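PDB 3B1N: ribokinase, putative from Burkholderia thailandensis, which is a nucleoside kinase of the pfkB (ribokinase-like) family that binds ADP and the nucleoside analogue mizoribine and probably transfers phosphate to nucleosides. Local coordinates for residues I25-Q29 with V30-N34; E154-Q158 with A159-F163; G257-L260 with Y261-H265; Y292-R296 with A297-A301. All coordinates share one frame; numbering follows the deposited sequence.

Overall arrangement
Along the chain the four contacts follow in series. Contact 1 stands apart, in the loop between strands 10-16 and 35-38, with its centre about 42 to 46 Å from those of the others; it reaches the nucleotide site of the second subunit. Contacts 2 and 3 belong to the Rossmann-like core, their centres about 18 Å apart. Contact 2 ends helix 146-158 and packs on Ala139 and Val141 of strand 138-141, whereas contact 3, on helix 251-264, packs on Leu138 and Ile140, consistent with helices covering both faces of the nine-stranded sheet. Contact 4 starts helix 296-307, its centre about 16 Å from that of contact 3, which it touches through Arg296 and Tyr261.

Contact 1. Residues I25-Q29 with V30-N34; sequences ILPDQ and VHLIN. With ADP (adenosine-5'-diphosphate), chain D.
Leu26 and Leu32 close this loop: Leu26 N donates to Leu32 O over 2.9 Å, nearly straight (169°) and in the carbonyl plane, and Ile25 CA-H points at the same oxygen. Leu32 CD1 rests 3.6 Å from Pro27 CA, with Ile25 CB and Pro27 CB as further apolar neighbours. The chain from Leu26 to Gln29 makes a type I beta turn, in the connection from strand 10-16 to strand 35-38. Strand 10-16 belongs to the small four-stranded sheet, consistent with the lid of pfkB kinases, and the loop itself lies against the second subunit. His31 carries the contact outward. From CB, CG turns to the side of the backbone N (chi1 -55°) and the ring leaves the loop. ND1 is hydrogen-bonded to Asp193 of the second subunit, whose carboxylate also takes Val30 N. His31 CD2 faces ADP O2B at 3.7 Å. CE1 has ADP O1A at its edge, in the ring plane, 3.2 Å away. At the tip, NE2 donates to ADP O2A (2.8 Å, 157°), on a nucleotide also bonded by Thr220, Gly222 and Gly252, among others, of the second subunit. Back in the loop, His31 O is buried beside Gln29 CB, without a polar partner.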
loop_
_atom_site.group_PDB
_atom_site.type_symbol
_atom_site.label_atom_id
_atom_site.label_comp_id
_atom_site.label_asym_id
_atom_site.label_seq_id
_atom_site.Cartn_x
_atom_site.Cartn_y
_atom_site.Cartn_z
ATOM N N ILE B 25 9.973 -10.842 1.355
ATOM C CA ILE B 25 9.458 -11.563 0.182
ATOM C C ILE B 25 9.904 -13.003 0.228
ATOM O O ILE B 25 11.092 -13.317 0.464
ATOM C CB ILE B 25 9.801 -10.866 -1.171
ATOM C CG1 ILE B 25 11.298 -10.787 -1.397
ATOM C CG2 ILE B 25 9.064 -9.509 -1.283
ATOM C CD1 ILE B 25 11.610 -10.158 -2.821
ATOM N N LEU B 26 8.925 -13.903 0.074
ATOM C CA LEU B 26 9.155 -15.348 0.103
ATOM C C LEU B 26 8.613 -15.932 -1.230
ATOM O O LEU B 26 7.447 -16.404 -1.320
ATOM C CB LEU B 26 8.526 -15.983 1.350
ATOM C CG LEU B 26 9.041 -15.592 2.737
ATOM C CD1 LEU B 26 8.272 -16.281 3.826
ATOM C CD2 LEU B 26 10.540 -15.934 2.811
ATOM N N PRO B 27 9.413 -15.902 -2.285
ATOM C CA PRO B 27 8.879 -16.305 -3.579
ATOM C C PRO B 27 8.425 -17.758 -3.644
ATOM O O PRO B 27 7.617 -18.097 -4.518
ATOM C CB PRO B 27 10.043 -16.091 -4.560
ATOM C CG PRO B 27 11.022 -15.244 -3.863
ATOM C CD PRO B 27 10.785 -15.352 -2.370
ATOM N N ASP B 28 8.896 -18.617 -2.742
ATOM C CA ASP B 28 8.492 -20.022 -2.833
ATOM C C ASP B 28 7.098 -20.298 -2.262
ATOM O O ASP B 28 6.546 -21.401 -2.433
ATOM C CB ASP B 28 9.479 -20.964 -2.152
ATOM C CG ASP B 28 10.864 -20.994 -2.812
ATOM O OD1 ASP B 28 11.057 -20.604 -3.996
ATOM O OD2 ASP B 28 11.773 -21.453 -2.089
ATOM N N GLN B 29 6.537 -19.293 -1.598
ATOM C CA GLN B 29 5.196 -19.452 -1.040
ATOM C C GLN B 29 4.201 -18.947 -2.080
ATOM O O GLN B 29 4.527 -18.147 -2.979
ATOM C CB GLN B 29 5.047 -18.607 0.243
ATOM C CG GLN B 29 6.144 -18.945 1.275
ATOM C CD GLN B 29 6.127 -20.410 1.708
ATOM O OE1 GLN B 29 5.096 -21.115 1.645
ATOM N NE2 GLN B 29 7.312 -20.892 2.184
ATOM N N VAL B 30 2.937 -19.339 -1.933
ATOM C CA VAL B 30 1.939 -18.743 -2.872
ATOM C C VAL B 30 1.751 -17.250 -2.566
ATOM O O VAL B 30 1.526 -16.433 -3.485
ATOM C CB VAL B 30 0.590 -19.512 -2.731
ATOM C CG1 VAL B 30 -0.524 -18.871 -3.546
ATOM C CG2 VAL B 30 0.774 -20.982 -3.182
ATOM N N HIS B 31 1.740 -16.911 -1.290
ATOM C CA HIS B 31 1.719 -15.506 -0.868
ATOM C C HIS B 31 3.177 -15.046 -0.831
ATOM O O HIS B 31 3.962 -15.565 0.001
ATOM C CB HIS B 31 1.056 -15.350 0.521
ATOM C CG HIS B 31 -0.323 -15.926 0.604
ATOM N ND1 HIS B 31 -0.580 -17.277 0.799
ATOM C CD2 HIS B 31 -1.530 -15.321 0.483
ATOM C CE1 HIS B 31 -1.898 -17.475 0.780
ATOM N NE2 HIS B 31 -2.493 -16.302 0.566
ATOM N N LEU B 32 3.534 -14.133 -1.734
ATOM C CA LEU B 32 4.870 -13.544 -1.786
ATOM C C LEU B 32 5.206 -12.699 -0.545
ATOM O O LEU B 32 6.336 -12.713 -0.068
ATOM C CB LEU B 32 4.918 -12.595 -3.031
ATOM C CG LEU B 32 6.291 -11.958 -3.276
ATOM C CD1 LEU B 32 7.289 -13.030 -3.746
ATOM C CD2 LEU B 32 6.170 -10.757 -4.274
ATOM N N ILE B 33 4.260 -11.927 -0.037
ATOM C CA ILE B 33 4.509 -11.021 1.080
ATOM C C ILE B 33 3.219 -10.746 1.815
ATOM O O ILE B 33 2.210 -10.459 1.176
ATOM C CB ILE B 33 5.226 -9.679 0.601
ATOM C CG1 ILE B 33 5.445 -8.788 1.811
ATOM C CG2 ILE B 33 4.396 -8.976 -0.524
ATOM C CD1 ILE B 33 6.460 -7.620 1.543
ATOM N N ASN B 34 3.260 -10.797 3.147
ATOM C CA ASN B 34 2.181 -10.342 3.973
ATOM C C ASN B 34 2.833 -9.464 5.021
ATOM O O ASN B 34 3.839 -9.915 5.632
ATOM C CB ASN B 34 1.519 -11.482 4.763
ATOM C CG ASN B 34 0.564 -12.352 3.956
ATOM O OD1 ASN B 34 0.157 -13.364 4.549
ATOM N ND2 ASN B 34 0.221 -12.035 2.689
HETATM P PB ADP D . -5.439 -15.757 3.709
HETATM O O1B ADP D . -6.624 -14.859 3.310
HETATM O O2B ADP D . -4.145 -15.327 3.110
HETATM O O3B ADP D . -5.487 -16.025 5.180
HETATM P PA ADP D . -5.607 -17.640 1.417
HETATM O O1A ADP D . -4.699 -18.828 1.564
HETATM O O2A ADP D . -5.253 -16.604 0.388
HETATM O O3A ADP D . -5.839 -17.086 2.864
HETATM O "O5'" ADP D . -7.091 -18.113 0.981
HETATM C "C5'" ADP D . -7.850 -18.976 1.864
HETATM C "C4'" ADP D . -8.614 -20.007 1.008
HETATM O "O4'" ADP D . -9.504 -19.269 0.114
HETATM C "C3'" ADP D . -7.789 -20.856 0.054
HETATM O "O3'" ADP D . -7.221 -21.948 0.787
HETATM C "C2'" ADP D . -8.785 -21.211 -1.024
HETATM O "O2'" ADP D . -9.596 -22.279 -0.547
HETATM C "C1'" ADP D . -9.674 -19.950 -1.114
HETATM N N9 ADP D . -9.049 -19.151 -2.181
HETATM C C8 ADP D . -8.071 -18.219 -2.024
HETATM N N7 ADP D . -7.667 -17.678 -3.207
HETATM C C5 ADP D . -8.376 -18.326 -4.177
HETATM C C6 ADP D . -8.451 -18.296 -5.635
HETATM N N6 ADP D . -7.685 -17.502 -6.404
HETATM N N1 ADP D . -9.349 -19.162 -6.229
HETATM C C2 ADP D . -10.169 -19.936 -5.494
HETATM N N3 ADP D . -10.138 -20.012 -4.171
HETATM C C4 ADP D . -9.263 -19.238 -3.486
#

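Contact 2. Residues E154-Q158 with A159-F163; sequences EELAQ and AGVPF
Leu156, on the last turn of helix 146-158, is met by Val161 and Phe163 as the chain folds back beside it. Its two methyl branches divide the work: CD2 lies 3.9 Å from Val161 CB, while CD1 leans on the root of the Phe163 side chain at CB and CG. Both pairs of side chains cross obliquely. The phenyl ring is swung toward the helix by a chi1 of 68°, which sets CG between its own backbone N and carbonyl carbon. In that position CD2 of Phe163 comes within 3.7 Å of Leu156 CB, and CE2 of Phe163 reaches on to Ala157, 4.2 Å from its CB. Val161 O stands at the edge of the Phe163 ring, in its plane. The turn that brings these groups together is a Schellman motif. Gly160 takes positive phi, Val161 N donates to Leu156 O over 3.0 Å, and a weak bond runs from Gly160 N to Ala157 O (3.2 Å). One residue earlier the regular helical pattern persists, with Ala159 N bonded to Glu155 O. Beyond the two segments, Leu156 and Phe163 both pack on Ala139 and Val141 of strand 138-141, and Phe163 opens strand 163-165, so the motif turns a helix of the Rossmann-like core into the next strand of its sheet. The chemistry divides cleanly: main-chain N-H groups take up the carbonyls of Glu155, Leu156 and, weakly, Ala157, leaving the side chains that cross the turn to meet through apolar contact.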
loop_
_atom_site.group_PDB
_atom_site.type_symbol
_atom_site.label_atom_id
_atom_site.label_comp_id
_atom_site.label_asym_id
_atom_site.label_seq_id
_atom_site.Cartn_x
_atom_site.Cartn_y
_atom_site.Cartn_z
ATOM N N GLU B 154 3.187 17.536 -25.980
ATOM C CA GLU B 154 2.987 18.043 -27.340
ATOM C C GLU B 154 3.036 19.565 -27.378
ATOM O O GLU B 154 3.712 20.154 -28.239
ATOM C CB GLU B 154 1.663 17.497 -27.933
ATOM C CG GLU B 154 1.678 15.979 -28.183
ATOM C CD GLU B 154 2.529 15.582 -29.403
ATOM O OE1 GLU B 154 2.904 16.461 -30.226
ATOM O OE2 GLU B 154 2.810 14.379 -29.547
ATOM N N GLU B 155 2.343 20.208 -26.462
ATOM C CA GLU B 155 2.208 21.653 -26.461
ATOM C C GLU B 155 3.500 22.349 -26.092
ATOM O O GLU B 155 3.872 23.352 -26.681
ATOM C CB GLU B 155 1.103 22.073 -25.546
ATOM C CG GLU B 155 -0.262 21.687 -26.145
ATOM C CD GLU B 155 -1.407 22.170 -25.350
ATOM O OE1 GLU B 155 -1.146 22.885 -24.355
ATOM O OE2 GLU B 155 -2.577 21.835 -25.715
ATOM N N LEU B 156 4.214 21.821 -25.102
ATOM C CA LEU B 156 5.463 22.478 -24.759
ATOM C C LEU B 156 6.473 22.378 -25.902
ATOM O O LEU B 156 7.230 23.330 -26.159
ATOM C CB LEU B 156 6.032 21.916 -23.430
ATOM C CG LEU B 156 5.243 22.323 -22.197
ATOM C CD1 LEU B 156 5.607 21.344 -21.079
ATOM C CD2 LEU B 156 5.544 23.772 -21.767
ATOM N N ALA B 157 6.507 21.231 -26.590
ATOM C CA ALA B 157 7.472 20.997 -27.678
ATOM C C ALA B 157 7.127 21.927 -28.820
ATOM O O ALA B 157 8.014 22.456 -29.471
ATOM C CB ALA B 157 7.418 19.547 -28.139
ATOM N N GLN B 158 5.842 22.151 -29.038
ATOM C CA GLN B 158 5.471 22.968 -30.184
ATOM C C GLN B 158 5.700 24.456 -29.885
ATOM O O GLN B 158 6.074 25.231 -30.781
ATOM C CB GLN B 158 4.079 22.582 -30.623
ATOM C CG GLN B 158 2.981 23.330 -30.021
ATOM C CD GLN B 158 2.370 24.235 -31.055
ATOM O OE1 GLN B 158 1.955 23.767 -32.123
ATOM N NE2 GLN B 158 2.327 25.543 -30.766
ATOM N N ALA B 159 5.565 24.845 -28.619
ATOM C CA ALA B 159 5.904 26.197 -28.159
ATOM C C ALA B 159 7.410 26.450 -28.002
ATOM O O ALA B 159 7.816 27.583 -27.702
ATOM C CB ALA B 159 5.189 26.508 -26.863
ATOM N N GLY B 160 8.218 25.401 -28.169
ATOM C CA GLY B 160 9.674 25.483 -28.038
ATOM C C GLY B 160 10.151 25.768 -26.609
ATOM O O GLY B 160 11.220 26.328 -26.414
ATOM N N VAL B 161 9.374 25.365 -25.599
ATOM C CA VAL B 161 9.809 25.531 -24.190
ATOM C C VAL B 161 10.598 24.297 -23.798
ATOM O O VAL B 161 10.097 23.181 -24.000
ATOM C CB VAL B 161 8.583 25.718 -23.242
ATOM C CG1 VAL B 161 9.037 25.752 -21.756
ATOM C CG2 VAL B 161 7.787 26.965 -23.590
ATOM N N PRO B 162 11.857 24.461 -23.315
ATOM C CA PRO B 162 12.639 23.267 -22.901
ATOM C C PRO B 162 11.926 22.614 -21.696
ATOM O O PRO B 162 11.443 23.329 -20.839
ATOM C CB PRO B 162 13.985 23.827 -22.479
ATOM C CG PRO B 162 13.855 25.303 -22.414
ATOM C CD PRO B 162 12.564 25.735 -23.043
ATOM N N PHE B 163 11.823 21.295 -21.679
ATOM C CA PHE B 163 11.119 20.672 -20.550
ATOM C C PHE B 163 11.712 19.328 -20.228
ATOM O O PHE B 163 12.186 18.576 -21.100
ATOM C CB PHE B 163 9.582 20.576 -20.797
ATOM C CG PHE B 163 9.179 19.602 -21.891
ATOM C CD1 PHE B 163 8.737 18.313 -21.587
ATOM C CD2 PHE B 163 9.212 19.983 -23.226
ATOM C CE1 PHE B 163 8.346 17.409 -22.581
ATOM C CE2 PHE B 163 8.806 19.102 -24.242
ATOM C CZ PHE B 163 8.367 17.820 -23.943
#

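Contact 3. Residues G257-L260 with Y261-H265; sequences GGLL and YGIEH
Ile263 folds back over the carbonyl of Leu259 on the tightly packed side of this helical turn: CG1 of Ile263 lies 3.3 Å from Leu259 O, and the methyl CD1 goes on to meet Leu259 CG at 4.2 Å. The conformation of Ile263 explains the closeness, because CG1 stands beside its own backbone N (chi1 -69°) and the branch runs back along the helix. Ile263 N donates to the same Leu259 O over 2.9 Å. Next to it Gly262 N binds Gly258 O, also at 2.9 Å, a point where two glycines a turn apart bring no side chain. Leu259, Leu260 and Ile263 are buried and pack on Ile164 of strand 163-165; Leu260 and Ile263 also touch Leu138 of strand 138-141, and Leu259 touches Ala276 of helix 269-284. This is helix 251-264, which begins in the G-x-G-D signature of pfkB kinases, where Gly252 lines the ADP pocket and Asp253 the nucleoside pocket; the turn described here lies further along, toward the C-terminal end. The looser part is at Glu264. Its chain is extended and its carboxylate does not touch Leu260: a water bridges them, donating to Glu264 OE1 at 2.7 Å and weakly to Leu260 O, which also accepts from Glu264 N. On the partly exposed flank two rings meet closely. Tyr261 CG lies anti to its own backbone N (chi1 -177°), and His265 CD2 sits 3.4 Å above the plane of the Tyr261 ring, over its centre.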
loop_
_atom_site.group_PDB
_atom_site.type_symbol
_atom_site.label_atom_id
_atom_site.label_comp_id
_atom_site.label_asym_id
_atom_site.label_seq_id
_atom_site.Cartn_x
_atom_site.Cartn_y
_atom_site.Cartn_z
ATOM N N GLY B 257 13.111 19.478 -8.365
ATOM C CA GLY B 257 13.121 20.930 -8.039
ATOM C C GLY B 257 14.536 21.485 -8.103
ATOM O O GLY B 257 14.770 22.561 -8.720
ATOM N N GLY B 258 15.495 20.780 -7.506
ATOM C CA GLY B 258 16.879 21.293 -7.524
ATOM C C GLY B 258 17.453 21.273 -8.919
ATOM O O GLY B 258 18.194 22.207 -9.311
ATOM N N LEU B 259 17.180 20.220 -9.661
ATOM C CA LEU B 259 17.656 20.152 -11.045
ATOM C C LEU B 259 17.101 21.309 -11.863
ATOM O O LEU B 259 17.873 21.954 -12.597
ATOM C CB LEU B 259 17.268 18.826 -11.657
ATOM C CG LEU B 259 18.196 18.427 -12.783
ATOM C CD1 LEU B 259 19.514 17.923 -12.194
ATOM C CD2 LEU B 259 17.528 17.326 -13.608
ATOM N N LEU B 260 15.794 21.585 -11.752
ATOM C CA LEU B 260 15.160 22.674 -12.508
ATOM C C LEU B 260 15.814 24.015 -12.113
ATOM O O LEU B 260 16.059 24.857 -12.993
ATOM C CB LEU B 260 13.639 22.762 -12.249
ATOM C CG LEU B 260 12.864 21.635 -12.891
ATOM C CD1 LEU B 260 11.495 21.634 -12.205
ATOM C CD2 LEU B 260 12.716 21.962 -14.398
ATOM N N TYR B 261 16.097 24.222 -10.828
ATOM C CA TYR B 261 16.720 25.485 -10.408
ATOM C C TYR B 261 18.109 25.582 -11.063
ATOM O O TYR B 261 18.481 26.656 -11.603
ATOM C CB TYR B 261 16.881 25.496 -8.876
ATOM C CG TYR B 261 17.448 26.789 -8.373
ATOM C CD1 TYR B 261 16.621 27.869 -8.138
ATOM C CD2 TYR B 261 18.833 26.920 -8.183
ATOM C CE1 TYR B 261 17.113 29.058 -7.674
ATOM C CE2 TYR B 261 19.355 28.134 -7.720
ATOM C CZ TYR B 261 18.476 29.180 -7.474
ATOM O OH TYR B 261 18.988 30.391 -7.001
ATOM N N GLY B 262 18.872 24.485 -11.034
ATOM C CA GLY B 262 20.230 24.494 -11.626
ATOM C C GLY B 262 20.147 24.787 -13.133
ATOM O O GLY B 262 20.936 25.603 -13.654
ATOM N N ILE B 263 19.224 24.154 -13.865
ATOM C CA ILE B 263 19.143 24.333 -15.333
ATOM C C ILE B 263 18.811 25.828 -15.595
ATOM O O ILE B 263 19.473 26.494 -16.425
ATOM C CB ILE B 263 18.068 23.419 -15.925
ATOM C CG1 ILE B 263 18.553 21.974 -15.812
ATOM C CG2 ILE B 263 17.777 23.756 -17.413
ATOM C CD1 ILE B 263 17.375 20.936 -16.075
ATOM N N GLU B 264 17.806 26.365 -14.908
ATOM C CA GLU B 264 17.378 27.757 -15.081
ATOM C C GLU B 264 18.552 28.718 -14.916
ATOM O O GLU B 264 18.659 29.686 -15.668
ATOM C CB GLU B 264 16.277 28.094 -14.037
ATOM C CG GLU B 264 15.995 29.575 -13.902
ATOM C CD GLU B 264 14.946 29.923 -12.866
ATOM O OE1 GLU B 264 14.586 29.076 -11.987
ATOM O OE2 GLU B 264 14.518 31.103 -12.923
ATOM N N HIS B 265 19.387 28.483 -13.916
ATOM C CA HIS B 265 20.460 29.412 -13.513
ATOM C C HIS B 265 21.786 29.063 -14.158
ATOM O O HIS B 265 22.816 29.651 -13.804
ATOM C CB HIS B 265 20.592 29.456 -11.992
ATOM C CG HIS B 265 19.475 30.174 -11.337
ATOM N ND1 HIS B 265 19.526 31.527 -11.049
ATOM C CD2 HIS B 265 18.240 29.750 -10.956
ATOM C CE1 HIS B 265 18.376 31.902 -10.512
ATOM N NE2 HIS B 265 17.582 30.846 -10.436
HETATM O O HOH W 1 13.655 26.644 -12.576
#

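Contact 4. Residues Y292-R296 with A297-A301; sequences YAPTR and AEIDA
Thr295 and Glu298 form a capping box at the start of helix 296-307. The hydroxyl of Thr295 is turned between its own backbone N and carbonyl carbon (chi1 66°), where OG1 accepts from Glu298 N over 3.0 Å. Glu298 repays the bond: its extended chain reaches back, and Thr295 N donates to Glu298 OE1 at 2.9 Å, coming from above the carboxylate plane. A water links the same OE1 to Ala293 O, so this oxygen is gripped twice. Behind the box Pro294 CB packs 3.8 Å from Ile299 CG1, and these two residues go on to Leu59 of helix 49-59 and Leu278 of helix 269-284 respectively. On another side of the helix Arg296 meets Asp300. The Arg296 chain starts with CG anti to the backbone N, then bends at chi2 (78°), bringing the guanidinium alongside the next turn. NE is hydrogen-bonded to Leu60 O, which steadies the group. A water bridges NH2 to Asp300 OD1. The salt bridge is an edge-on meeting for the arginine only: Arg296 NH1 donates to Asp300 OD1 at 2.6 Å from above the carboxylate, the two planes being 72° apart.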
loop_
_atom_site.group_PDB
_atom_site.type_symbol
_atom_site.label_atom_id
_atom_site.label_comp_id
_atom_site.label_asym_id
_atom_site.label_seq_id
_atom_site.Cartn_x
_atom_site.Cartn_y
_atom_site.Cartn_z
ATOM N N TYR B 292 9.997 19.192 5.083
ATOM C CA TYR B 292 11.317 19.821 5.158
ATOM C C TYR B 292 11.227 21.293 4.779
ATOM O O TYR B 292 10.542 21.658 3.825
ATOM C CB TYR B 292 12.361 19.065 4.325
ATOM C CG TYR B 292 12.302 19.254 2.804
ATOM C CD1 TYR B 292 11.149 18.932 2.069
ATOM C CD2 TYR B 292 13.407 19.776 2.123
ATOM C CE1 TYR B 292 11.148 19.116 0.682
ATOM C CE2 TYR B 292 13.414 19.955 0.754
ATOM C CZ TYR B 292 12.237 19.631 0.042
ATOM O OH TYR B 292 12.241 19.844 -1.315
ATOM N N ALA B 293 11.821 22.150 5.600
ATOM C CA ALA B 293 11.722 23.575 5.346
ATOM C C ALA B 293 13.064 24.278 5.624
ATOM O O ALA B 293 13.106 25.247 6.440
ATOM C CB ALA B 293 10.573 24.182 6.203
ATOM N N PRO B 294 14.150 23.858 4.950
ATOM C CA PRO B 294 15.418 24.569 5.050
ATOM C C PRO B 294 15.309 26.010 4.540
ATOM O O PRO B 294 14.608 26.301 3.559
ATOM C CB PRO B 294 16.369 23.742 4.165
ATOM C CG PRO B 294 15.415 23.208 3.076
ATOM C CD PRO B 294 14.156 22.869 3.844
ATOM N N THR B 295 16.011 26.908 5.218
ATOM C CA THR B 295 16.169 28.227 4.671
ATOM C C THR B 295 17.113 28.160 3.504
ATOM O O THR B 295 17.901 27.206 3.296
ATOM C CB THR B 295 16.734 29.230 5.695
ATOM O OG1 THR B 295 18.062 28.854 6.026
ATOM C CG2 THR B 295 15.850 29.286 6.941
ATOM N N ARG B 296 17.046 29.191 2.691
ATOM C CA ARG B 296 17.929 29.202 1.568
ATOM C C ARG B 296 19.410 29.240 1.994
ATOM O O ARG B 296 20.250 28.587 1.402
ATOM C CB ARG B 296 17.572 30.394 0.671
ATOM C CG ARG B 296 18.396 30.401 -0.536
ATOM C CD ARG B 296 17.832 29.369 -1.455
ATOM N NE ARG B 296 18.446 29.370 -2.781
ATOM C CZ ARG B 296 19.659 28.894 -3.017
ATOM N NH1 ARG B 296 20.361 28.409 -2.011
ATOM N NH2 ARG B 296 20.138 28.903 -4.243
ATOM N N ALA B 297 19.701 29.990 3.072
ATOM C CA ALA B 297 21.074 30.000 3.630
ATOM C C ALA B 297 21.505 28.613 4.087
ATOM O O ALA B 297 22.654 28.218 3.814
ATOM C CB ALA B 297 21.197 31.014 4.791
ATOM N N GLU B 298 20.608 27.869 4.748
ATOM C CA GLU B 298 20.885 26.464 5.158
ATOM C C GLU B 298 21.195 25.541 3.967
ATOM O O GLU B 298 22.107 24.726 3.997
ATOM C CB GLU B 298 19.720 25.882 5.961
ATOM C CG GLU B 298 19.665 26.377 7.444
ATOM C CD GLU B 298 18.314 26.112 8.130
ATOM O OE1 GLU B 298 17.365 25.623 7.468
ATOM O OE2 GLU B 298 18.175 26.399 9.348
ATOM N N ILE B 299 20.450 25.702 2.871
ATOM C CA ILE B 299 20.743 24.943 1.679
ATOM C C ILE B 299 22.157 25.200 1.172
ATOM O O ILE B 299 22.906 24.247 0.896
ATOM C CB ILE B 299 19.684 25.220 0.559
ATOM C CG1 ILE B 299 18.322 24.704 1.016
ATOM C CG2 ILE B 299 20.114 24.492 -0.742
ATOM C CD1 ILE B 299 17.117 25.147 0.147
ATOM N N ASP B 300 22.532 26.487 1.042
ATOM C CA ASP B 300 23.894 26.820 0.600
ATOM C C ASP B 300 24.977 26.312 1.552
ATOM O O ASP B 300 25.982 25.794 1.089
ATOM C CB ASP B 300 24.059 28.316 0.376
ATOM C CG ASP B 300 23.350 28.808 -0.887
ATOM O OD1 ASP B 300 22.930 27.990 -1.764
ATOM O OD2 ASP B 300 23.238 30.058 -0.999
ATOM N N ALA B 301 24.702 26.418 2.850
ATOM C CA ALA B 301 25.675 25.937 3.872
ATOM C C ALA B 301 25.842 24.432 3.795
ATOM O O ALA B 301 26.964 23.903 3.873
ATOM C CB ALA B 301 25.243 26.376 5.260
HETATM O O HOH W 2 14.723 25.756 8.490
HETATM O O HOH W 3 22.372 27.888 -4.423
#